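Local coordinates for protein phage integrase/site-specific recombinase (Haloarcula marismortui, PDB 3NRW) that probably binds DNA through this N-terminal core-binding domain, as part of a larger site-specific recombinase that integrates or rearranges DNA, at residues Thr22-Asp26 with Ala27-Ser31; Gln81-Lys84 with Asn85-Tyr89; Glu88-Arg92 with Ile93-Asp97. All blocks are in the same frame, centred on the assembly; numbering follows the deposited sequence.

Interaction 1 of 3, residues Thr22-Asp26 with Ala27-Ser31; sequences TDAAD and ASIKS
The carbonyl oxygen of A25 takes two N-H groups from the first turn of helix 26-45, with A25 itself as the N-cap residue. The main bond comes from I29 N, 3.2 Å from A25 O. It is fairly straight, with an N-H...O angle of 161°, and the donor lies in the carbonyl plane. S28 N stands at 3.0 Å from the same A25 O, but the angle at its hydrogen is only 122°, so this second bond is weak. K30 N then reaches D26 O at 3.0 Å and carries the regular i to i+4 pattern onward.

The N-cap is an alanine, so it has no side-chain acceptor to offer to the first turn. Polar side-chain contact comes through water instead. One water molecule accepts from A25 N and also bonds S28 OG, joining the residue before the helix to its first turn. S28 OG lies beside its own backbone N (chi1 -68°), which turns the hydroxyl back toward the start of the helix.

The apolar part of the contact is small. A24 precedes the cap, and its methyl group faces the helix. A24 CB touches the end of I29 at CD1, 3.9 Å away, and comes almost as near to S28 CB. I29 is buried, and its side chain also touches Q21 in the preceding loop. The D26 carboxylate and the K30 ammonium are not in contact. The K30 side chain runs extended beyond CG, and its CG passes 3.5 Å from D26 O.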
ATOM      1  N   THR A  22      -8.857  11.822   9.442  1.00 42.64           N
ATOM      2  CA  THR A  22      -8.889  13.157  10.028  1.00 46.24           C
ATOM      3  C   THR A  22      -8.948  14.269   8.986  1.00 44.74           C
ATOM      4  O   THR A  22      -9.486  15.343   9.252  1.00 51.43           O
ATOM      5  CB  THR A  22      -7.661  13.400  10.930  1.00 46.34           C
ATOM      6  OG1 THR A  22      -7.719  14.726  11.471  1.00 53.52           O
ATOM      7  CG2 THR A  22      -6.374  13.240  10.134  1.00 40.13           C
ATOM      8  N   ASP A  23      -8.392  14.014   7.806  1.00 42.75           N
ATOM      9  CA  ASP A  23      -8.390  15.009   6.739  1.00 41.85           C
ATOM     10  C   ASP A  23      -8.928  14.470   5.415  1.00 42.64           C
ATOM     11  O   ASP A  23      -8.590  14.980   4.344  1.00 42.42           O
ATOM     12  CB  ASP A  23      -6.975  15.558   6.533  1.00 46.95           C
ATOM     13  CG  ASP A  23      -5.938  14.460   6.367  1.00 49.82           C
ATOM     14  OD1 ASP A  23      -6.122  13.584   5.496  1.00 42.71           O
ATOM     15  OD2 ASP A  23      -4.933  14.477   7.110  1.00 59.85           O
ATOM     16  N   ALA A  24      -9.765  13.442   5.492  1.00 35.74           N
ATOM     17  CA  ALA A  24     -10.347  12.840   4.297  1.00 29.32           C
ATOM     18  C   ALA A  24     -11.817  12.501   4.508  1.00 22.24           C
ATOM     19  O   ALA A  24     -12.223  12.119   5.605  1.00 24.66           O
ATOM     20  CB  ALA A  24      -9.573  11.582   3.918  1.00 27.87           C
ATOM     21  N   ALA A  25     -12.612  12.647   3.452  1.00 21.68           N
ATOM     22  CA  ALA A  25     -14.037  12.343   3.516  1.00 19.03           C
ATOM     23  C   ALA A  25     -14.217  10.832   3.654  1.00 27.66           C
ATOM     24  O   ALA A  25     -13.302  10.068   3.348  1.00 24.11           O
ATOM     25  CB  ALA A  25     -14.733  12.842   2.252  1.00 24.83           C
ATOM     26  N   ASP A  26     -15.395  10.416   4.115  1.00 27.58           N
ATOM     27  CA  ASP A  26     -15.717   8.998   4.300  1.00 22.61           C
ATOM     28  C   ASP A  26     -15.517   8.199   3.019  1.00 23.14           C
ATOM     29  O   ASP A  26     -15.046   7.059   3.054  1.00 19.06           O
ATOM     30  CB  ASP A  26     -17.174   8.825   4.742  1.00 21.50           C
ATOM     31  CG  ASP A  26     -17.417   9.236   6.183  1.00 32.68           C
ATOM     32  OD1 ASP A  26     -18.587   9.172   6.614  1.00 38.35           O
ATOM     33  OD2 ASP A  26     -16.453   9.615   6.884  1.00 33.58           O
ATOM     34  N   ALA A  27     -15.895   8.789   1.890  1.00 22.50           N
ATOM     35  CA  ALA A  27     -15.762   8.114   0.604  1.00 24.13           C
ATOM     36  C   ALA A  27     -14.301   7.885   0.240  1.00 23.20           C
ATOM     37  O   ALA A  27     -13.960   6.861  -0.348  1.00 21.21           O
ATOM     38  CB  ALA A  27     -16.456   8.916  -0.489  1.00 19.66           C
ATOM     39  N   SER A  28     -13.436   8.836   0.583  1.00 22.41           N
ATOM     40  CA  SER A  28     -12.019   8.687   0.276  1.00 20.23           C
ATOM     41  C   SER A  28     -11.432   7.541   1.095  1.00 21.10           C
ATOM     42  O   SER A  28     -10.644   6.742   0.586  1.00 19.16           O
ATOM     43  CB  SER A  28     -11.266   9.985   0.572  1.00 22.45           C
ATOM     44  OG  SER A  28     -11.660  11.008  -0.330  1.00 24.65           O
ATOM     45  N   ILE A  29     -11.825   7.461   2.363  1.00 20.65           N
ATOM     46  CA  ILE A  29     -11.348   6.400   3.243  1.00 22.04           C
ATOM     47  C   ILE A  29     -11.768   5.052   2.673  1.00 19.44           C
ATOM     48  O   ILE A  29     -10.974   4.112   2.641  1.00 20.19           O
ATOM     49  CB  ILE A  29     -11.930   6.534   4.672  1.00 21.71           C
ATOM     50  CG1 ILE A  29     -11.478   7.854   5.308  1.00 24.43           C
ATOM     51  CG2 ILE A  29     -11.508   5.341   5.520  1.00 23.78           C
ATOM     52  CD1 ILE A  29      -9.976   8.041   5.399  1.00 23.93           C
ATOM     53  N   LYS A  30     -13.017   4.950   2.228  1.00 18.82           N
ATOM     54  CA  LYS A  30     -13.486   3.698   1.651  1.00 16.83           C
ATOM     55  C   LYS A  30     -12.666   3.362   0.413  1.00 15.37           C
ATOM     56  O   LYS A  30     -12.272   2.212   0.222  1.00 16.92           O
ATOM     57  CB  LYS A  30     -14.976   3.781   1.295  1.00 16.23           C
ATOM     58  CG  LYS A  30     -15.894   3.658   2.509  1.00 18.15           C
ATOM     59  CD  LYS A  30     -17.360   3.714   2.121  1.00 22.61           C
ATOM     60  CE  LYS A  30     -18.252   3.510   3.334  1.00 27.21           C
ATOM     61  NZ  LYS A  30     -19.699   3.640   2.996  1.00 27.43           N
ATOM     62  N   SER A  31     -12.399   4.361  -0.423  1.00 16.02           N
ATOM     63  CA  SER A  31     -11.614   4.129  -1.634  1.00 17.56           C
ATOM     64  C   SER A  31     -10.219   3.621  -1.272  1.00 16.06           C
ATOM     65  O   SER A  31      -9.715   2.672  -1.884  1.00 14.43           O
ATOM     66  CB  SER A  31     -11.512   5.412  -2.461  1.00 21.91           C
ATOM     67  OG  SER A  31     -12.785   5.739  -3.018  1.00 22.54           O
TER
HETATM   68  O   HOH W   1     -11.150  13.387   0.995  1.00 30.59           O

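Interaction 2 of 3, residues Gln81-Lys84 with Asn85-Tyr89; sequences QTLK and NWLEY
Q81 NE2 and N85 OD1 meet 2.8 Å apart, one turn from each other on helix 73-92 of this all-helical core-binding domain. The hydrogen bond is weak, because its N-H...O angle is only 128°. The two amide planes are turned 35° against each other. Q81 has CG anti to its backbone N and then bends at chi2 (60°), which brings NE2 forward along the helix to N85. On the buried side, L83 CD1 approaches the edge of the W86 ring near its plane, 3.6 Å from CE3. The same L83 CD1 touches L87 CG more loosely.

The backbone bonds N85 N to Q81 O, W86 N to T82 O, L87 N to L83 O and E88 N to K84 O hold the helical turn that sets Q81 against N85 and L83 against W86. Water adds further links. One water molecule accepts from N85 ND2, so the amide of N85 works at both ends, and it also bonds T82 OG1. K84 NZ and E88 OE2 are 4.6 Å apart, beyond a salt bridge. A second water molecule donates to E88 OE2 and accepts weakly from K84 NZ.

Helices 9-20 and 26-45 hold the next shell in place. T82 OG1 bonds R35 of helix 26-45, and W86 NE1 bonds the backbone oxygen of A12 on helix 9-20. The W86 ring also meets the rings of Y16 and F39, so this residue lies where three helices come together. On the outer side of the helix, the aliphatic part of E88 packs over the backbone, with E88 CG 3.0 Å from K84 O.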
ATOM      1  N   GLN A  81      -1.037   4.918  -6.625  1.00 20.21           N
ATOM      2  CA  GLN A  81      -0.808   6.206  -5.976  1.00 21.99           C
ATOM      3  C   GLN A  81      -1.145   6.109  -4.489  1.00 21.39           C
ATOM      4  O   GLN A  81      -0.449   6.672  -3.640  1.00 19.10           O
ATOM      5  CB  GLN A  81      -1.659   7.296  -6.626  1.00 26.78           C
ATOM      6  CG  GLN A  81      -1.501   8.661  -5.982  1.00 31.59           C
ATOM      7  CD  GLN A  81      -0.073   9.166  -6.041  1.00 32.55           C
ATOM      8  OE1 GLN A  81       0.472   9.397  -7.121  1.00 28.84           O
ATOM      9  NE2 GLN A  81       0.547   9.330  -4.875  1.00 32.27           N
ATOM     10  N   THR A  82      -2.227   5.404  -4.174  1.00 20.50           N
ATOM     11  CA  THR A  82      -2.604   5.239  -2.783  1.00 16.57           C
ATOM     12  C   THR A  82      -1.554   4.353  -2.124  1.00 13.69           C
ATOM     13  O   THR A  82      -1.181   4.586  -0.981  1.00 15.91           O
ATOM     14  CB  THR A  82      -4.011   4.618  -2.632  1.00 18.52           C
ATOM     15  OG1 THR A  82      -5.006   5.621  -2.887  1.00 18.51           O
ATOM     16  CG2 THR A  82      -4.208   4.072  -1.222  1.00 17.74           C
ATOM     17  N   LEU A  83      -1.066   3.350  -2.851  1.00 17.99           N
ATOM     18  CA  LEU A  83      -0.031   2.471  -2.311  1.00 13.26           C
ATOM     19  C   LEU A  83       1.182   3.336  -1.984  1.00 18.32           C
ATOM     20  O   LEU A  83       1.798   3.206  -0.924  1.00 16.05           O
ATOM     21  CB  LEU A  83       0.357   1.390  -3.336  1.00 20.04           C
ATOM     22  CG  LEU A  83       1.531   0.478  -2.956  1.00 17.81           C
ATOM     23  CD1 LEU A  83       1.238  -0.208  -1.633  1.00 24.48           C
ATOM     24  CD2 LEU A  83       1.782  -0.561  -4.049  1.00 15.18           C
ATOM     25  N   LYS A  84       1.516   4.232  -2.907  1.00 18.63           N
ATOM     26  CA  LYS A  84       2.651   5.132  -2.732  1.00 17.63           C
ATOM     27  C   LYS A  84       2.482   6.025  -1.498  1.00 18.13           C
ATOM     28  O   LYS A  84       3.398   6.152  -0.685  1.00 17.24           O
ATOM     29  CB  LYS A  84       2.819   6.010  -3.977  1.00 22.39           C
ATOM     30  CG  LYS A  84       3.866   7.105  -3.823  1.00 33.07           C
ATOM     31  CD  LYS A  84       5.269   6.541  -3.897  1.00 39.30           C
ATOM     32  CE  LYS A  84       5.862   6.727  -5.285  1.00 37.35           C
ATOM     33  NZ  LYS A  84       6.181   8.159  -5.556  1.00 40.79           N
ATOM     34  N   ASN A  85       1.316   6.649  -1.364  1.00 17.68           N
ATOM     35  CA  ASN A  85       1.065   7.526  -0.225  1.00 18.54           C
ATOM     36  C   ASN A  85       1.100   6.749   1.081  1.00 18.85           C
ATOM     37  O   ASN A  85       1.524   7.262   2.122  1.00 18.59           O
ATOM     38  CB  ASN A  85      -0.286   8.223  -0.369  1.00 17.89           C
ATOM     39  CG  ASN A  85      -0.356   9.080  -1.607  1.00 21.71           C
ATOM     40  OD1 ASN A  85       0.668   9.536  -2.110  1.00 29.55           O
ATOM     41  ND2 ASN A  85      -1.562   9.316  -2.100  1.00 26.02           N
ATOM     42  N   TRP A  86       0.645   5.505   1.023  1.00 17.21           N
ATOM     43  CA  TRP A  86       0.637   4.656   2.200  1.00 15.15           C
ATOM     44  C   TRP A  86       2.069   4.409   2.660  1.00 13.38           C
ATOM     45  O   TRP A  86       2.379   4.583   3.840  1.00 14.26           O
ATOM     46  CB  TRP A  86      -0.063   3.342   1.867  1.00 11.36           C
ATOM     47  CG  TRP A  86      -0.147   2.350   2.968  1.00 14.91           C
ATOM     48  CD1 TRP A  86      -0.279   2.594   4.304  1.00 16.57           C
ATOM     49  CD2 TRP A  86      -0.224   0.931   2.808  1.00 13.97           C
ATOM     50  NE1 TRP A  86      -0.446   1.402   4.992  1.00 17.64           N
ATOM     51  CE2 TRP A  86      -0.419   0.373   4.092  1.00 16.30           C
ATOM     52  CE3 TRP A  86      -0.157   0.081   1.698  1.00 16.38           C
ATOM     53  CZ2 TRP A  86      -0.546  -1.007   4.291  1.00  9.65           C
ATOM     54  CZ3 TRP A  86      -0.282  -1.295   1.899  1.00 16.19           C
ATOM     55  CH2 TRP A  86      -0.477  -1.820   3.186  1.00 14.33           C
ATOM     56  N   LEU A  87       2.942   4.023   1.735  1.00 14.47           N
ATOM     57  CA  LEU A  87       4.331   3.768   2.087  1.00 14.29           C
ATOM     58  C   LEU A  87       5.038   5.028   2.589  1.00 16.23           C
ATOM     59  O   LEU A  87       5.931   4.938   3.432  1.00 17.22           O
ATOM     60  CB  LEU A  87       5.085   3.164   0.901  1.00 19.70           C
ATOM     61  CG  LEU A  87       4.565   1.791   0.453  1.00 17.04           C
ATOM     62  CD1 LEU A  87       5.457   1.246  -0.645  1.00 20.68           C
ATOM     63  CD2 LEU A  87       4.533   0.824   1.639  1.00 20.44           C
ATOM     64  N   GLU A  88       4.649   6.195   2.081  1.00 18.25           N
ATOM     65  CA  GLU A  88       5.261   7.445   2.538  1.00 19.33           C
ATOM     66  C   GLU A  88       4.925   7.633   4.013  1.00 15.78           C
ATOM     67  O   GLU A  88       5.773   8.044   4.803  1.00 19.03           O
ATOM     68  CB  GLU A  88       4.743   8.640   1.729  1.00 18.33           C
ATOM     69  CG  GLU A  88       5.047   8.533   0.243  1.00 23.74           C
ATOM     70  CD  GLU A  88       4.734   9.804  -0.528  1.00 28.65           C
ATOM     71  OE1 GLU A  88       3.726  10.468  -0.208  1.00 28.44           O
ATOM     72  OE2 GLU A  88       5.487  10.124  -1.470  1.00 28.04           O
ATOM     73  N   TYR A  89       3.683   7.329   4.379  1.00 15.35           N
ATOM     74  CA  TYR A  89       3.245   7.442   5.765  1.00 16.02           C
ATOM     75  C   TYR A  89       4.057   6.484   6.626  1.00 18.28           C
ATOM     76  O   TYR A  89       4.586   6.868   7.671  1.00 17.39           O
ATOM     77  CB  TYR A  89       1.752   7.109   5.890  1.00 15.99           C
ATOM     78  CG  TYR A  89       1.280   6.894   7.311  1.00 12.37           C
ATOM     79  CD1 TYR A  89       1.384   7.908   8.265  1.00 17.91           C
ATOM     80  CD2 TYR A  89       0.732   5.671   7.707  1.00 18.22           C
ATOM     81  CE1 TYR A  89       0.958   7.710   9.574  1.00 21.92           C
ATOM     82  CE2 TYR A  89       0.305   5.465   9.014  1.00 22.21           C
ATOM     83  CZ  TYR A  89       0.421   6.490   9.945  1.00 21.90           C
ATOM     84  OH  TYR A  89       0.010   6.299  11.247  1.00 22.07           O
TER
HETATM   85  O   HOH W   2      -4.057   7.722  -0.837  1.00 33.65           O
HETATM   86  O   HOH W   3       7.950   8.762  -2.771  1.00 47.96           O

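Interaction 3 of 3, residues Glu88-Arg92 with Ile93-Asp97; sequences EYLAR and IDVVD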
ATOM      1  N   GLU A  88       4.649   6.195   2.081  1.00 18.25           N
ATOM      2  CA  GLU A  88       5.261   7.445   2.538  1.00 19.33           C
ATOM      3  C   GLU A  88       4.925   7.633   4.013  1.00 15.78           C
ATOM      4  O   GLU A  88       5.773   8.044   4.803  1.00 19.03           O
ATOM      5  CB  GLU A  88       4.743   8.640   1.729  1.00 18.33           C
ATOM      6  CG  GLU A  88       5.047   8.533   0.243  1.00 23.74           C
ATOM      7  CD  GLU A  88       4.734   9.804  -0.528  1.00 28.65           C
ATOM      8  OE1 GLU A  88       3.726  10.468  -0.208  1.00 28.44           O
ATOM      9  OE2 GLU A  88       5.487  10.124  -1.470  1.00 28.04           O
ATOM     10  N   TYR A  89       3.683   7.329   4.379  1.00 15.35           N
ATOM     11  CA  TYR A  89       3.245   7.442   5.765  1.00 16.02           C
ATOM     12  C   TYR A  89       4.057   6.484   6.626  1.00 18.28           C
ATOM     13  O   TYR A  89       4.586   6.868   7.671  1.00 17.39           O
ATOM     14  CB  TYR A  89       1.752   7.109   5.890  1.00 15.99           C
ATOM     15  CG  TYR A  89       1.280   6.894   7.311  1.00 12.37           C
ATOM     16  CD1 TYR A  89       1.384   7.908   8.265  1.00 17.91           C
ATOM     17  CD2 TYR A  89       0.732   5.671   7.707  1.00 18.22           C
ATOM     18  CE1 TYR A  89       0.958   7.710   9.574  1.00 21.92           C
ATOM     19  CE2 TYR A  89       0.305   5.465   9.014  1.00 22.21           C
ATOM     20  CZ  TYR A  89       0.421   6.490   9.945  1.00 21.90           C
ATOM     21  OH  TYR A  89       0.010   6.299  11.247  1.00 22.07           O
ATOM     22  N   LEU A  90       4.154   5.233   6.187  1.00 13.50           N
ATOM     23  CA  LEU A  90       4.900   4.233   6.939  1.00 13.85           C
ATOM     24  C   LEU A  90       6.381   4.579   7.059  1.00 17.23           C
ATOM     25  O   LEU A  90       7.008   4.280   8.073  1.00 18.53           O
ATOM     26  CB  LEU A  90       4.738   2.851   6.302  1.00 13.24           C
ATOM     27  CG  LEU A  90       3.321   2.269   6.298  1.00 16.51           C
ATOM     28  CD1 LEU A  90       3.364   0.899   5.645  1.00 13.42           C
ATOM     29  CD2 LEU A  90       2.770   2.165   7.725  1.00 13.67           C
ATOM     30  N   ALA A  91       6.946   5.203   6.030  1.00 17.57           N
ATOM     31  CA  ALA A  91       8.352   5.580   6.087  1.00 15.58           C
ATOM     32  C   ALA A  91       8.532   6.674   7.142  1.00 19.95           C
ATOM     33  O   ALA A  91       9.502   6.661   7.902  1.00 19.31           O
ATOM     34  CB  ALA A  91       8.834   6.066   4.724  1.00 16.22           C
ATOM     35  N   ARG A  92       7.589   7.613   7.198  1.00 21.48           N
ATOM     36  CA  ARG A  92       7.662   8.694   8.174  1.00 23.52           C
ATOM     37  C   ARG A  92       7.624   8.153   9.597  1.00 25.88           C
ATOM     38  O   ARG A  92       8.313   8.670  10.482  1.00 24.48           O
ATOM     39  CB  ARG A  92       6.512   9.689   7.976  1.00 21.58           C
ATOM     40  CG  ARG A  92       6.494  10.823   9.006  1.00 26.54           C
ATOM     41  CD  ARG A  92       5.617  11.990   8.560  1.00 35.08           C
ATOM     42  NE  ARG A  92       4.189  11.677   8.536  1.00 39.42           N
ATOM     43  CZ  ARG A  92       3.433  11.515   9.618  1.00 38.75           C
ATOM     44  NH1 ARG A  92       3.960  11.628  10.829  1.00 39.39           N
ATOM     45  NH2 ARG A  92       2.137  11.262   9.489  1.00 28.45           N
ATOM     46  N   ILE A  93       6.821   7.115   9.823  1.00 17.97           N
ATOM     47  CA  ILE A  93       6.724   6.543  11.159  1.00 20.99           C
ATOM     48  C   ILE A  93       7.668   5.375  11.399  1.00 18.85           C
ATOM     49  O   ILE A  93       7.456   4.570  12.303  1.00 19.23           O
ATOM     50  CB  ILE A  93       5.281   6.116  11.506  1.00 19.27           C
ATOM     51  CG1 ILE A  93       4.772   5.074  10.513  1.00 17.50           C
ATOM     52  CG2 ILE A  93       4.374   7.338  11.508  1.00 20.93           C
ATOM     53  CD1 ILE A  93       3.436   4.489  10.923  1.00 18.61           C
ATOM     54  N   ASP A  94       8.708   5.286  10.576  1.00 18.82           N
ATOM     55  CA  ASP A  94       9.739   4.271  10.737  1.00 20.25           C
ATOM     56  C   ASP A  94       9.309   2.807  10.599  1.00 23.48           C
ATOM     57  O   ASP A  94       9.974   1.915  11.125  1.00 25.67           O
ATOM     58  CB  ASP A  94      10.418   4.487  12.103  1.00 18.86           C
ATOM     59  CG  ASP A  94      10.777   5.946  12.355  1.00 30.60           C
ATOM     60  OD1 ASP A  94      11.483   6.536  11.505  1.00 24.53           O
ATOM     61  OD2 ASP A  94      10.355   6.503  13.399  1.00 20.23           O
ATOM     62  N   VAL A  95       8.215   2.558   9.883  1.00 17.12           N
ATOM     63  CA  VAL A  95       7.714   1.197   9.693  1.00 18.85           C
ATOM     64  C   VAL A  95       8.364   0.503   8.495  1.00 19.69           C
ATOM     65  O   VAL A  95       8.436  -0.727   8.440  1.00 21.95           O
ATOM     66  CB  VAL A  95       6.179   1.205   9.541  1.00 20.54           C
ATOM     67  CG1 VAL A  95       5.665  -0.185   9.184  1.00 19.74           C
ATOM     68  CG2 VAL A  95       5.552   1.667  10.845  1.00 23.05           C
ATOM     69  N   VAL A  96       8.831   1.290   7.531  1.00 21.59           N
ATOM     70  CA  VAL A  96       9.507   0.723   6.377  1.00 20.86           C
ATOM     71  C   VAL A  96      10.724   1.580   6.037  1.00 25.09           C
ATOM     72  O   VAL A  96      10.825   2.724   6.481  1.00 23.47           O
ATOM     73  CB  VAL A  96       8.587   0.640   5.140  1.00 23.64           C
ATOM     74  CG1 VAL A  96       9.243  -0.224   4.092  1.00 37.22           C
ATOM     75  CG2 VAL A  96       7.236   0.045   5.517  1.00 24.29           C
ATOM     76  N   ASP A  97      11.649   1.009   5.269  1.00 21.99           N
ATOM     77  CA  ASP A  97      12.867   1.705   4.851  1.00 31.29           C
ATOM     78  C   ASP A  97      12.520   3.044   4.215  1.00 24.28           C
ATOM     79  O   ASP A  97      11.581   3.139   3.428  1.00 26.11           O
ATOM     80  CB  ASP A  97      13.638   0.857   3.835  1.00 35.64           C
ATOM     81  CG  ASP A  97      14.284  -0.364   4.458  1.00 42.57           C
ATOM     82  OD1 ASP A  97      14.742  -1.240   3.694  1.00 51.59           O
ATOM     83  OD2 ASP A  97      14.345  -0.445   5.704  1.00 43.54           O
TER
HETATM   84  O   HOH W   4      11.752   5.279   7.418  1.00 31.71           O
HETATM   85  O   HOH W   5      11.005   8.784  10.258  1.00 35.67           O
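A Schellman motif ends helix 73-92, and V95 and V96, after the turn, fold back against L90 of the last turn. V95 N bonds L90 O at 2.8 Å, the outer bond of the motif. D94 N bonds A91 O at 3.1 Å, the inner one. The inner donor sits well above the carbonyl plane of A91, 70° out of it, whereas the outer donor is tilted by only 23°. D94 is the C-prime residue and has positive phi, which turns the chain back across the helix end. I93 N still makes the last ordinary helical bond, to Y89 O.

The contacts of V95 and V96 with L90 follow from this reversal. L90 and V95 come together at their CB atoms, 3.9 Å apart, and V96 CG2 lies 3.8 Å from L90 CB. L90 thus has both valines against it. I93 meets Y89 separately, one turn along the helix. I93 CD1 sits over one face of the Y89 ring, 4.1 Å from its centroid, in a CH-pi contact. I93 places CG1 between its backbone N and its carbonyl carbon (chi1 59°). Its extended chi2 then carries CD1 onward to the Y89 ring and also to L90 CD2, 4.0 Å away. H19 of helix 9-20 stacks with the Y89 ring.

Two waters satisfy backbone oxygens at the helix end. One donates to A91 O and V96 O. The other donates to R92 O and to D94 OD1, 2.6 Å from the latter. Farther out, D94 O accepts a bond from R52, and V96 packs on M51. Paired backbone bonds round a positive-phi residue, with an apolar contact between L90 and V95, are typical of the Schellman ending of an alpha helix.

Interaction 1 comes first along the chain, at the start of helix 26-45. Interactions 2 and 3 follow on helix 73-92, the last helix of the domain, and share E88 and Y89. Their centres are 10 Å apart. Interaction 2 lies about 6 Å from the centre of the chain, in the packed middle, while interaction 3 is where the helix ends and the chain turns into a loop. Interaction 1 is a surface contact, with its centre 15 Å from interaction 2 and 21 Å from interaction 3. Together they mark one helix beginning, one helix body and one helix end in a small all-helical core-binding domain.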